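Local coordinates for protein hypoxanthine-guanine phosphoribosyltransferase (Leishmania tarentolae, PDB 1PZM) that probably converts guanine and hypoxanthine to their nucleoside monophosphates in purine salvage, transferring the phosphoribosyl group of phosphoribosyl pyrophosphate, and binds GMP, at residues 59-64 with 84-89; 29-34 with 193-198; 35-40 with 169-174; 20-25 with 197-202. One frame throughout, in Å; residues are numbered along the deposited sequence.

Interaction 1 of 4, residues 59-64 with 84-89; sequences LYLLCV and VPVKVE
Tyr-60 and Lys-87 lie side by side on neighbouring parallel strands and show how a lysine can pack against an aromatic ring while its ammonium group reaches a water molecule. Five backbone hydrogen bonds join 59-64 to 84-89, the first from Leu-59 N to Pro-85 O, just before strand 86-91, and the last from Cys-63 N to Glu-89 O. On the face that carries the tyrosine, Lys-87 CB sits over the ring of Tyr-60, 4.2 Å from its centroid and displaced toward the rim, a CH-pi contact. With its chain extended beyond CG, Lys-87 follows the ring outward until its CD is 3.6 Å from Tyr-60 OH. The two polar ends are joined by one water, 2.7 Å from Tyr-60 OH and 2.6 Å from Lys-87 NZ.

Glu-89 flanks the same ring differently. Its chain bends at chi2 (-59°), which turns the carboxylate back beside the tyrosine, nearly coplanar with it, and CG meets the ring edge, 4.2 Å from Tyr-60 CD2. Alongside, Leu-62 CD1 packs on Glu-89 CB at 3.8 Å. The buried carboxylate takes a hydrogen bond from Arg-113 N and a weak one from Asp-114 N; Lys-66 of the second subunit is a long, weak ionic partner. Leu-61 CD1 meets Val-86 CG2 at 4.2 Å on the other face. The chemistry is thus split: Leu-61 and Val-86 pack apolar carbons against Leu-79 of helix 69-81, the connection of this beta-alpha-beta unit, whereas Lys-87 and Glu-89 pack through aliphatic carbons and find their main polar partners in water and backbone amides.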
loop_
_atom_site.group_PDB
_atom_site.type_symbol
_atom_site.label_atom_id
_atom_site.label_comp_id
_atom_site.label_asym_id
_atom_site.label_seq_id
_atom_site.Cartn_x
_atom_site.Cartn_y
_atom_site.Cartn_z
ATOM N N LEU A 59 0.011 -6.495 -16.489
ATOM C CA LEU A 59 -0.776 -5.286 -16.163
ATOM C C LEU A 59 -0.024 -4.524 -15.111
ATOM O O LEU A 59 0.244 -5.063 -14.015
ATOM C CB LEU A 59 -2.097 -5.658 -15.525
ATOM C CG LEU A 59 -3.104 -4.542 -15.253
ATOM C CD1 LEU A 59 -3.328 -3.714 -16.486
ATOM C CD2 LEU A 59 -4.433 -5.214 -14.813
ATOM N N TYR A 60 0.330 -3.294 -15.452
ATOM C CA TYR A 60 0.956 -2.399 -14.505
ATOM C C TYR A 60 -0.114 -1.689 -13.731
ATOM O O TYR A 60 -0.901 -0.935 -14.331
ATOM C CB TYR A 60 1.809 -1.361 -15.230
ATOM C CG TYR A 60 3.160 -1.892 -15.627
ATOM C CD1 TYR A 60 3.314 -2.683 -16.781
ATOM C CD2 TYR A 60 4.310 -1.579 -14.864
ATOM C CE1 TYR A 60 4.618 -3.142 -17.149
ATOM C CE2 TYR A 60 5.598 -2.039 -15.228
ATOM C CZ TYR A 60 5.717 -2.810 -16.367
ATOM O OH TYR A 60 6.935 -3.257 -16.731
ATOM N N LEU A 61 -0.115 -1.877 -12.410
ATOM C CA LEU A 61 -1.041 -1.112 -11.560
ATOM C C LEU A 61 -0.271 0.127 -11.110
ATOM O O LEU A 61 0.811 -0.002 -10.492
ATOM C CB LEU A 61 -1.489 -1.944 -10.349
ATOM C CG LEU A 61 -2.303 -3.235 -10.634
ATOM C CD1 LEU A 61 -2.554 -4.013 -9.355
ATOM C CD2 LEU A 61 -3.613 -2.921 -11.340
ATOM N N LEU A 62 -0.809 1.302 -11.448
ATOM C CA LEU A 62 -0.238 2.593 -11.067
ATOM C C LEU A 62 -0.989 3.154 -9.857
ATOM O O LEU A 62 -2.108 3.751 -9.999
ATOM C CB LEU A 62 -0.227 3.580 -12.282
ATOM C CG LEU A 62 1.010 3.389 -13.209
ATOM C CD1 LEU A 62 1.418 1.908 -13.610
ATOM C CD2 LEU A 62 0.835 4.201 -14.485
ATOM N N CYS A 63 -0.393 2.938 -8.672
ATOM C CA CYS A 63 -1.067 3.302 -7.426
ATOM C C CYS A 63 -0.947 4.815 -7.114
ATOM O O CYS A 63 0.155 5.347 -6.982
ATOM C CB CYS A 63 -0.530 2.460 -6.260
ATOM S SG CYS A 63 -0.978 3.062 -4.634
ATOM N N VAL A 64 -2.085 5.511 -7.046
ATOM C CA VAL A 64 -2.050 6.943 -6.795
ATOM C C VAL A 64 -1.981 7.172 -5.285
ATOM O O VAL A 64 -2.967 7.040 -4.584
ATOM C CB VAL A 64 -3.237 7.697 -7.412
ATOM C CG1 VAL A 64 -3.069 9.250 -7.199
ATOM C CG2 VAL A 64 -3.348 7.406 -8.915
ATOM N N VAL A 84 -4.038 -12.856 -13.315
ATOM C CA VAL A 84 -3.538 -11.740 -14.086
ATOM C C VAL A 84 -2.162 -11.354 -13.540
ATOM O O VAL A 84 -2.074 -10.953 -12.371
ATOM C CB VAL A 84 -4.434 -10.524 -13.921
ATOM C CG1 VAL A 84 -3.818 -9.368 -14.687
ATOM C CG2 VAL A 84 -5.854 -10.848 -14.409
ATOM N N PRO A 85 -1.096 -11.422 -14.355
ATOM C CA PRO A 85 0.234 -11.129 -13.836
ATOM C C PRO A 85 0.323 -9.628 -13.639
ATOM O O PRO A 85 -0.133 -8.902 -14.530
ATOM C CB PRO A 85 1.185 -11.605 -14.934
ATOM C CG PRO A 85 0.336 -11.586 -16.237
ATOM C CD PRO A 85 -1.106 -11.742 -15.803
ATOM N N VAL A 86 0.870 -9.174 -12.504
ATOM C CA VAL A 86 0.999 -7.728 -12.317
ATOM C C VAL A 86 2.356 -7.229 -11.909
ATOM O O VAL A 86 3.147 -7.983 -11.321
ATOM C CB VAL A 86 -0.056 -7.104 -11.391
ATOM C CG1 VAL A 86 -1.493 -7.748 -11.534
ATOM C CG2 VAL A 86 0.391 -6.885 -9.991
ATOM N N LYS A 87 2.612 -5.957 -12.230
ATOM C CA LYS A 87 3.733 -5.172 -11.631
ATOM C C LYS A 87 3.124 -3.894 -11.052
ATOM O O LYS A 87 2.018 -3.478 -11.460
ATOM C CB LYS A 87 4.817 -4.873 -12.660
ATOM C CG LYS A 87 5.605 -6.098 -13.097
ATOM C CD LYS A 87 6.724 -5.708 -14.086
ATOM C CE LYS A 87 7.562 -6.934 -14.491
ATOM N NZ LYS A 87 8.542 -6.663 -15.634
ATOM N N VAL A 88 3.810 -3.288 -10.100
ATOM C CA VAL A 88 3.215 -2.205 -9.331
ATOM C C VAL A 88 4.132 -1.007 -9.400
ATOM O O VAL A 88 5.378 -1.141 -9.327
ATOM C CB VAL A 88 2.960 -2.643 -7.857
ATOM C CG1 VAL A 88 2.318 -1.499 -7.044
ATOM C CG2 VAL A 88 1.994 -3.861 -7.841
ATOM N N GLU A 89 3.521 0.151 -9.636
ATOM C CA GLU A 89 4.232 1.447 -9.634
ATOM C C GLU A 89 3.477 2.365 -8.689
ATOM O O GLU A 89 2.266 2.202 -8.471
ATOM C CB GLU A 89 4.258 2.112 -11.027
ATOM C CG GLU A 89 5.136 1.425 -12.059
ATOM C CD GLU A 89 6.626 1.314 -11.681
ATOM O OE1 GLU A 89 7.169 2.116 -10.863
ATOM O OE2 GLU A 89 7.264 0.375 -12.203
HETATM O O HOH W 1 7.460 -5.658 -17.743
#

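Interaction 2 of 4, residues 29-34 with 193-198; sequences TQEQVW and LRDICV. Unlike the reference sequence in segment 193-198: Leu-193 (reference Val), Arg-194 (reference Pro).
The backbones of Thr-29 and Asp-195 come within 4.6 Å at their CA atoms, where helix 30-48 begins and the chain enters strand 196-199. Asp-195 reaches the first turn of the helix: Gln-30 N gives its hydrogen to Asp-195 OD1 at 2.9 Å, almost straight at 175°, on the anti lone pair. The helix N-terminus probably stabilises the negative charge of Asp-195. The helix start is also closed from within, because Thr-29 and Gln-32 form a capping box in which each side chain accepts from the other's backbone N. A water donates to Asp-195 OD1 and, in one of two conformers of Glu-31, to Glu-31 OE1 as well, a link that is therefore doubtful.

Gln-30 runs beside Arg-194 in the same direction. Its CG lies anti to the backbone N (chi1 165°) with the chain extended, which carries Gln-30 OE1 to Arg-194 NH1 at 2.8 Å. That bond lies in the guanidinium plane and on a lone pair of the amide oxygen, although the two planes are nearly perpendicular. OE1 also accepts from a water that donates to Arg-194 O, so two donors grip this oxygen. Arg-194 differs from the reference sequence; its NE makes a salt bridge to Asp-81 of the second subunit.

Deeper in, Val-33 CG2 meets Ile-196 CD1 at 3.6 Å, the side chains crossing at about a right angle. Both also touch Leu-154, so helix 30-48, strand 196-199 and strand 148-156 of the parallel sheet meet at that leucine.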
loop_
_atom_site.group_PDB
_atom_site.type_symbol
_atom_site.label_atom_id
_atom_site.label_comp_id
_atom_site.label_asym_id
_atom_site.label_seq_id
_atom_site.Cartn_x
_atom_site.Cartn_y
_atom_site.Cartn_z
ATOM N N THR A 29 -18.845 -1.807 4.070
ATOM C CA THR A 29 -18.008 -2.575 4.927
ATOM C C THR A 29 -16.857 -3.119 4.097
ATOM O O THR A 29 -16.909 -3.202 2.818
ATOM C CB THR A 29 -18.735 -3.718 5.609
ATOM O OG1 THR A 29 -19.180 -4.643 4.590
ATOM C CG2 THR A 29 -19.990 -3.220 6.358
ATOM N N GLN A 30 -15.828 -3.444 4.839
ATOM C CA GLN A 30 -14.686 -4.185 4.315
ATOM C C GLN A 30 -15.081 -5.420 3.420
ATOM O O GLN A 30 -14.574 -5.587 2.263
ATOM C CB GLN A 30 -13.813 -4.644 5.515
ATOM C CG GLN A 30 -12.773 -5.732 5.212
ATOM C CD GLN A 30 -11.882 -6.014 6.410
ATOM O OE1 GLN A 30 -10.865 -5.283 6.618
ATOM N NE2 GLN A 30 -12.232 -7.073 7.235
ATOM N N GLU A 31 -15.983 -6.248 3.957
ATOM C CA GLU A 31 -16.474 -7.441 3.244
ATOM C C GLU A 31 -17.104 -7.040 1.893
ATOM O O GLU A 31 -16.916 -7.719 0.866
ATOM C CB GLU A 31 -17.543 -8.161 4.120
ATOM C CG GLU A 31 -16.883 -8.823 5.359
ATOM C CD GLU A 31 -16.105 -7.850 6.305
ATOM O OE1 GLU A 31 -16.635 -6.759 6.625
ATOM O OE2 GLU A 31 -14.985 -8.251 6.782
ATOM N N GLN A 32 -17.914 -5.976 1.914
ATOM C CA GLN A 32 -18.625 -5.529 0.708
ATOM C C GLN A 32 -17.592 -4.973 -0.308
ATOM O O GLN A 32 -17.759 -5.122 -1.533
ATOM C CB GLN A 32 -19.704 -4.459 1.071
ATOM C CG GLN A 32 -20.941 -5.022 1.817
ATOM C CD GLN A 32 -21.670 -3.945 2.634
ATOM O OE1 GLN A 32 -21.231 -2.781 2.669
ATOM N NE2 GLN A 32 -22.779 -4.316 3.286
ATOM N N VAL A 33 -16.565 -4.284 0.193
ATOM C CA VAL A 33 -15.504 -3.730 -0.703
ATOM C C VAL A 33 -14.775 -4.926 -1.346
ATOM O O VAL A 33 -14.564 -4.990 -2.571
ATOM C CB VAL A 33 -14.456 -2.892 0.103
ATOM C CG1 VAL A 33 -13.223 -2.545 -0.753
ATOM C CG2 VAL A 33 -15.076 -1.581 0.677
ATOM N N TRP A 34 -14.442 -5.914 -0.521
ATOM C CA TRP A 34 -13.822 -7.089 -1.064
ATOM C C TRP A 34 -14.652 -7.878 -2.084
ATOM O O TRP A 34 -14.112 -8.245 -3.129
ATOM C CB TRP A 34 -13.408 -8.032 0.052
ATOM C CG TRP A 34 -12.224 -7.508 0.872
ATOM C CD1 TRP A 34 -11.262 -6.540 0.520
ATOM C CD2 TRP A 34 -11.809 -8.045 2.126
ATOM N NE1 TRP A 34 -10.309 -6.419 1.537
ATOM C CE2 TRP A 34 -10.621 -7.342 2.529
ATOM C CE3 TRP A 34 -12.347 -9.022 2.996
ATOM C CZ2 TRP A 34 -9.971 -7.621 3.762
ATOM C CZ3 TRP A 34 -11.679 -9.295 4.232
ATOM C CH2 TRP A 34 -10.528 -8.566 4.590
ATOM N N LEU A 193 -8.761 2.656 8.963
ATOM C CA LEU A 193 -10.025 1.957 9.277
ATOM C C LEU A 193 -10.357 0.955 8.188
ATOM O O LEU A 193 -10.109 1.199 6.986
ATOM C CB LEU A 193 -11.215 2.930 9.407
ATOM C CG LEU A 193 -11.032 4.227 10.234
ATOM C CD1 LEU A 193 -12.384 5.041 10.255
ATOM C CD2 LEU A 193 -10.495 4.000 11.595
ATOM N N ARG A 194 -10.951 -0.152 8.601
ATOM C CA ARG A 194 -11.265 -1.254 7.676
ATOM C C ARG A 194 -12.474 -0.976 6.821
ATOM O O ARG A 194 -12.561 -1.466 5.675
ATOM C CB ARG A 194 -11.538 -2.546 8.461
ATOM C CG ARG A 194 -10.316 -3.127 9.165
ATOM C CD ARG A 194 -10.648 -4.507 9.866
ATOM N NE ARG A 194 -9.450 -5.137 10.399
ATOM C CZ ARG A 194 -8.611 -5.900 9.706
ATOM N NH1 ARG A 194 -8.817 -6.130 8.401
ATOM N NH2 ARG A 194 -7.538 -6.463 10.335
ATOM N N ASP A 195 -13.405 -0.181 7.334
ATOM C CA ASP A 195 -14.643 0.086 6.606
ATOM C C ASP A 195 -14.595 1.513 6.019
ATOM O O ASP A 195 -13.811 2.375 6.452
ATOM C CB ASP A 195 -15.882 -0.067 7.480
ATOM C CG ASP A 195 -15.970 -1.425 8.179
ATOM O OD1 ASP A 195 -15.853 -2.502 7.550
ATOM O OD2 ASP A 195 -16.166 -1.481 9.401
ATOM N N ILE A 196 -15.415 1.735 5.019
ATOM C CA ILE A 196 -15.486 3.061 4.488
ATOM C C ILE A 196 -16.651 3.763 5.182
ATOM O O ILE A 196 -17.807 3.260 5.162
ATOM C CB ILE A 196 -15.696 3.016 2.981
ATOM C CG1 ILE A 196 -14.440 2.450 2.286
ATOM C CG2 ILE A 196 -16.061 4.476 2.447
ATOM C CD1 ILE A 196 -14.705 2.046 0.833
ATOM N N CYS A 197 -16.358 4.924 5.777
ATOM C CA CYS A 197 -17.363 5.630 6.563
ATOM C C CYS A 197 -17.615 7.050 6.062
ATOM O O CYS A 197 -16.751 7.641 5.427
ATOM C CB CYS A 197 -16.966 5.677 8.026
ATOM S SG CYS A 197 -16.640 4.044 8.780
ATOM N N VAL A 198 -18.799 7.584 6.337
ATOM C CA VAL A 198 -19.065 8.992 6.063
ATOM C C VAL A 198 -18.732 9.771 7.321
ATOM O O VAL A 198 -19.240 9.457 8.390
ATOM C CB VAL A 198 -20.533 9.213 5.662
ATOM C CG1 VAL A 198 -20.787 10.715 5.331
ATOM C CG2 VAL A 198 -20.836 8.374 4.494
HETATM O O HOH W 2 -10.321 -3.353 4.989
HETATM O O HOH W 3 -15.862 -4.814 8.723
#

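Interaction 3 of 4, residues 35-40 with 169-174; sequences AATAKC and YPVITI
Helix-on-sheet packing in the phosphoribosyltransferase fold is exemplified here, where helix 30-48 covers strand 169-173 of the parallel sheet. The helix segment and the strand run nearly antiparallel, at 157°, with their axes 8.4 Å apart. This close approach suits the small residues that the helix turns to the strand, Ala-36 and, one turn later, Cys-40.

Val-171 touches both with its two branches. Val-171 CG1 meets Ala-36 CB at 3.5 Å, and Val-171 CG2 meets Cys-40 SG at 4.0 Å, so the fork of the valine straddles one helical turn. Ile-172 adds a lighter touch on the Ala-36 methyl through CG1. No hydrogen bond crosses the contact, and polar groups are served elsewhere: Thr-37 OG1 bonds to Val-33 O, and Tyr-169 OH to Asp-47 OD2 farther along the same helix. Val-171 also packs against Leu-154 of the adjoining strand 148-156.

Cys-40 SG stands anti to the backbone N (chi1 167°), which directs the sulfur at the strand. Cys-40 SG rests 3.9 Å from Tyr-169 CB and approaches the tyrosine ring obliquely, 5.1 Å from its centroid, as a sulfur-aromatic contact.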
loop_
_atom_site.group_PDB
_atom_site.type_symbol
_atom_site.label_atom_id
_atom_site.label_comp_id
_atom_site.label_asym_id
_atom_site.label_seq_id
_atom_site.Cartn_x
_atom_site.Cartn_y
_atom_site.Cartn_z
ATOM N N ALA A 35 -15.931 -8.112 -1.800
ATOM C CA ALA A 35 -16.793 -8.749 -2.775
ATOM C C ALA A 35 -16.900 -7.958 -4.108
ATOM O O ALA A 35 -16.829 -8.582 -5.172
ATOM C CB ALA A 35 -18.223 -9.036 -2.199
ATOM N N ALA A 36 -17.030 -6.624 -4.070
ATOM C CA ALA A 36 -17.146 -5.846 -5.324
ATOM C C ALA A 36 -15.764 -5.861 -6.082
ATOM O O ALA A 36 -15.695 -5.921 -7.319
ATOM C CB ALA A 36 -17.593 -4.348 -5.032
ATOM N N THR A 37 -14.681 -5.839 -5.328
ATOM C CA THR A 37 -13.373 -5.790 -5.937
ATOM C C THR A 37 -13.028 -7.124 -6.588
ATOM O O THR A 37 -12.421 -7.132 -7.668
ATOM C CB THR A 37 -12.329 -5.500 -4.878
ATOM O OG1 THR A 37 -12.595 -4.209 -4.327
ATOM C CG2 THR A 37 -10.973 -5.351 -5.548
ATOM N N ALA A 38 -13.369 -8.240 -5.938
ATOM C CA ALA A 38 -13.233 -9.588 -6.547
ATOM C C ALA A 38 -13.948 -9.736 -7.888
ATOM O O ALA A 38 -13.397 -10.317 -8.848
ATOM C CB ALA A 38 -13.717 -10.701 -5.538
ATOM N N LYS A 39 -15.189 -9.237 -7.953
ATOM C CA LYS A 39 -16.001 -9.259 -9.192
ATOM C C LYS A 39 -15.342 -8.379 -10.242
ATOM O O LYS A 39 -15.244 -8.768 -11.411
ATOM C CB LYS A 39 -17.457 -8.797 -8.946
ATOM C CG LYS A 39 -18.275 -9.885 -8.126
ATOM C CD LYS A 39 -19.738 -9.429 -7.992
ATOM C CE LYS A 39 -20.632 -10.626 -7.684
ATOM N NZ LYS A 39 -22.095 -10.362 -7.793
ATOM N N CYS A 40 -14.829 -7.212 -9.817
ATOM C CA CYS A 40 -14.240 -6.284 -10.802
ATOM C C CYS A 40 -12.944 -6.931 -11.336
ATOM O O CYS A 40 -12.661 -6.899 -12.523
ATOM C CB CYS A 40 -13.989 -4.910 -10.153
ATOM S SG CYS A 40 -12.935 -3.798 -11.144
ATOM N N TYR A 169 -13.280 1.284 -14.882
ATOM C CA TYR A 169 -13.778 0.351 -13.839
ATOM C C TYR A 169 -14.164 1.063 -12.531
ATOM O O TYR A 169 -13.410 1.049 -11.564
ATOM C CB TYR A 169 -12.760 -0.769 -13.582
ATOM C CG TYR A 169 -12.388 -1.557 -14.830
ATOM C CD1 TYR A 169 -13.140 -2.681 -15.242
ATOM C CD2 TYR A 169 -11.235 -1.231 -15.552
ATOM C CE1 TYR A 169 -12.796 -3.380 -16.378
ATOM C CE2 TYR A 169 -10.865 -1.934 -16.674
ATOM C CZ TYR A 169 -11.636 -3.006 -17.082
ATOM O OH TYR A 169 -11.247 -3.720 -18.185
ATOM N N PRO A 170 -15.352 1.643 -12.464
ATOM C CA PRO A 170 -15.760 2.308 -11.240
ATOM C C PRO A 170 -16.425 1.209 -10.397
ATOM O O PRO A 170 -17.549 0.763 -10.722
ATOM C CB PRO A 170 -16.800 3.297 -11.716
ATOM C CG PRO A 170 -17.402 2.706 -13.022
ATOM C CD PRO A 170 -16.425 1.631 -13.476
ATOM N N VAL A 171 -15.777 0.815 -9.312
ATOM C CA VAL A 171 -16.234 -0.375 -8.580
ATOM C C VAL A 171 -17.529 -0.090 -7.866
ATOM O O VAL A 171 -18.490 -0.846 -7.952
ATOM C CB VAL A 171 -15.154 -0.828 -7.577
ATOM C CG1 VAL A 171 -15.613 -2.091 -6.881
ATOM C CG2 VAL A 171 -13.859 -1.129 -8.318
ATOM N N ILE A 172 -17.565 1.025 -7.153
ATOM C CA ILE A 172 -18.793 1.406 -6.448
ATOM C C ILE A 172 -19.126 2.849 -6.758
ATOM O O ILE A 172 -18.224 3.690 -6.695
ATOM C CB ILE A 172 -18.595 1.260 -4.932
ATOM C CG1 ILE A 172 -18.013 -0.126 -4.606
ATOM C CG2 ILE A 172 -19.915 1.549 -4.191
ATOM C CD1 ILE A 172 -17.695 -0.316 -3.099
ATOM N N THR A 173 -20.396 3.139 -7.079
ATOM C CA THR A 173 -20.818 4.513 -7.407
ATOM C C THR A 173 -21.592 5.045 -6.217
ATOM O O THR A 173 -22.495 4.377 -5.754
ATOM C CB THR A 173 -21.690 4.483 -8.677
ATOM O OG1 THR A 173 -20.851 4.116 -9.778
ATOM C CG2 THR A 173 -22.229 5.927 -9.082
ATOM N N ILE A 174 -21.238 6.230 -5.699
ATOM C CA ILE A 174 -21.876 6.711 -4.460
ATOM C C ILE A 174 -22.233 8.159 -4.603
ATOM O O ILE A 174 -21.684 8.853 -5.458
ATOM C CB ILE A 174 -20.935 6.625 -3.228
ATOM C CG1 ILE A 174 -19.713 7.535 -3.451
ATOM C CG2 ILE A 174 -20.535 5.179 -2.920
ATOM C CD1 ILE A 174 -18.725 7.652 -2.241
#

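Interaction 4 of 4, residues 20-25 with 197-202; sequences YPMSAR and CVLKKE
Ser-23 and Cys-197 make the close-packed part of this contact, in which the first modelled residues pair with the last strand. Ser-23 OG lies 3.3 Å from Cys-197 CB, and Cys-197 SG also approaches the Tyr-20 ring obliquely, 4.2 Å from Tyr-20 CD2. Tyr-20 OH is hydrogen-bonded to Arg-194 N, which holds the ring beside the sulfur. Backbone bonds frame this side: Val-198 N to Arg-25 O at 2.8 Å, and Lys-200 N to Met-22 O at 2.9 Å. Between them Ala-24 N reaches Val-198 O only weakly, at 128°, where the register slips by one residue.

Toward the solvent the contact is looser and rests on long side chains. The extended chain of Lys-200 runs along the type I turn of residues 20-23, passing Ala-24 N and Met-22 O with its methylenes before Lys-200 NZ bonds to Pro-21 O at 2.7 Å. Arg-25 is likewise exposed; its guanidinium lies with one face over Val-198 CG2, and Arg-25 NH2 is 4.1 Å from that methyl carbon. The whole is an antiparallel strand pair interrupted by a beta bulge, at the edge of the small sheet whose strand 179-180 includes the GMP-binding Val-179.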
loop_
_atom_site.group_PDB
_atom_site.type_symbol
_atom_site.label_atom_id
_atom_site.label_comp_id
_atom_site.label_asym_id
_atom_site.label_seq_id
_atom_site.Cartn_x
_atom_site.Cartn_y
_atom_site.Cartn_z
ATOM N N TYR A 20 -16.363 2.632 15.258
ATOM C CA TYR A 20 -15.473 3.719 14.759
ATOM C C TYR A 20 -16.024 5.112 15.240
ATOM O O TYR A 20 -17.001 5.596 14.686
ATOM C CB TYR A 20 -15.277 3.581 13.208
ATOM C CG TYR A 20 -14.355 2.416 12.737
ATOM C CD1 TYR A 20 -13.155 2.120 13.430
ATOM C CD2 TYR A 20 -14.679 1.628 11.592
ATOM C CE1 TYR A 20 -12.264 1.040 13.026
ATOM C CE2 TYR A 20 -13.829 0.550 11.154
ATOM C CZ TYR A 20 -12.601 0.270 11.889
ATOM O OH TYR A 20 -11.705 -0.720 11.529
ATOM N N PRO A 21 -15.435 5.727 16.287
ATOM C CA PRO A 21 -16.028 6.919 16.960
ATOM C C PRO A 21 -16.320 8.243 16.156
ATOM O O PRO A 21 -17.262 8.964 16.515
ATOM C CB PRO A 21 -15.055 7.205 18.121
ATOM C CG PRO A 21 -13.772 6.456 17.783
ATOM C CD PRO A 21 -14.163 5.299 16.922
ATOM N N MET A 22 -15.524 8.543 15.128
ATOM C CA MET A 22 -15.659 9.737 14.298
ATOM C C MET A 22 -16.660 9.558 13.136
ATOM O O MET A 22 -17.035 10.533 12.463
ATOM C CB MET A 22 -14.286 10.098 13.732
ATOM C CG MET A 22 -13.674 9.074 12.743
ATOM S SD MET A 22 -13.376 7.297 13.285
ATOM C CE MET A 22 -12.021 7.399 14.640
ATOM N N SER A 23 -17.091 8.318 12.895
ATOM C CA SER A 23 -17.994 8.036 11.766
ATOM C C SER A 23 -19.489 8.235 12.027
ATOM O O SER A 23 -20.061 7.536 12.865
ATOM C CB SER A 23 -17.833 6.590 11.313
ATOM O OG SER A 23 -19.015 6.230 10.585
ATOM N N ALA A 24 -20.129 9.114 11.264
ATOM C CA ALA A 24 -21.600 9.239 11.297
ATOM C C ALA A 24 -22.266 7.922 10.870
ATOM O O ALA A 24 -23.319 7.550 11.399
ATOM C CB ALA A 24 -22.105 10.413 10.392
ATOM N N ARG A 25 -21.641 7.218 9.920
ATOM C CA ARG A 25 -22.168 5.938 9.455
ATOM C C ARG A 25 -21.211 5.208 8.557
ATOM O O ARG A 25 -20.444 5.803 7.821
ATOM C CB ARG A 25 -23.544 6.083 8.781
ATOM C CG ARG A 25 -23.570 6.816 7.477
ATOM C CD ARG A 25 -24.968 7.299 7.077
ATOM N NE ARG A 25 -24.880 8.138 5.879
ATOM C CZ ARG A 25 -25.007 7.674 4.633
ATOM N NH1 ARG A 25 -25.283 6.381 4.413
ATOM N NH2 ARG A 25 -24.874 8.508 3.609
ATOM N N CYS A 197 -16.358 4.924 5.777
ATOM C CA CYS A 197 -17.363 5.630 6.563
ATOM C C CYS A 197 -17.615 7.050 6.062
ATOM O O CYS A 197 -16.751 7.641 5.427
ATOM C CB CYS A 197 -16.966 5.677 8.026
ATOM S SG CYS A 197 -16.640 4.044 8.780
ATOM N N VAL A 198 -18.799 7.584 6.337
ATOM C CA VAL A 198 -19.065 8.992 6.063
ATOM C C VAL A 198 -18.732 9.771 7.321
ATOM O O VAL A 198 -19.240 9.457 8.390
ATOM C CB VAL A 198 -20.533 9.213 5.662
ATOM C CG1 VAL A 198 -20.787 10.715 5.331
ATOM C CG2 VAL A 198 -20.836 8.374 4.494
ATOM N N LEU A 199 -17.853 10.765 7.189
ATOM C CA LEU A 199 -17.270 11.491 8.337
ATOM C C LEU A 199 -18.349 12.308 9.089
ATOM O O LEU A 199 -19.135 13.055 8.454
ATOM C CB LEU A 199 -16.120 12.403 7.851
ATOM C CG LEU A 199 -15.415 13.249 8.918
ATOM C CD1 LEU A 199 -14.530 12.413 9.876
ATOM C CD2 LEU A 199 -14.601 14.352 8.283
ATOM N N LYS A 200 -18.390 12.169 10.428
ATOM C CA LYS A 200 -19.327 12.960 11.266
ATOM C C LYS A 200 -19.208 14.486 10.991
ATOM O O LYS A 200 -18.108 15.052 11.142
ATOM C CB LYS A 200 -19.104 12.691 12.769
ATOM C CG LYS A 200 -20.058 11.698 13.433
ATOM C CD LYS A 200 -19.655 11.486 14.895
ATOM C CE LYS A 200 -20.185 10.186 15.514
ATOM N NZ LYS A 200 -19.683 10.014 16.937
ATOM N N LYS A 201 -20.332 15.119 10.610
ATOM C CA LYS A 201 -20.465 16.563 10.297
ATOM C C LYS A 201 -19.472 17.654 10.802
ATOM O O LYS A 201 -19.507 18.784 10.293
ATOM N N GLU A 202 -18.616 17.343 11.785
ATOM C CA GLU A 202 -17.613 18.287 12.312
ATOM C C GLU A 202 -16.171 17.881 11.966
ATOM O O GLU A 202 -15.613 16.937 12.549
#

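Interactions 2 and 3 divide helix 30-48 between them: its first turn meets the start of strand 196-199 and the loop before it, and the next turns cover strand 169-173, with centres about 12 Å apart. Interaction 4 continues from interaction 2 along strand 196-199, sharing Cys-197 and Val-198, and Leu-193 CD1 packs on Met-22 SD at 3.9 Å. Interaction 1 shares the parallel sheet with interaction 3, although their nearest atoms are about 7 Å apart, and its centre lies about 32 Å from that of interaction 4. Bound GMP is about 8 Å from the side chains of Ile-196 and Leu-199, and about 11 Å from that of Cys-63. Interactions 1 and 2 also both touch the second subunit.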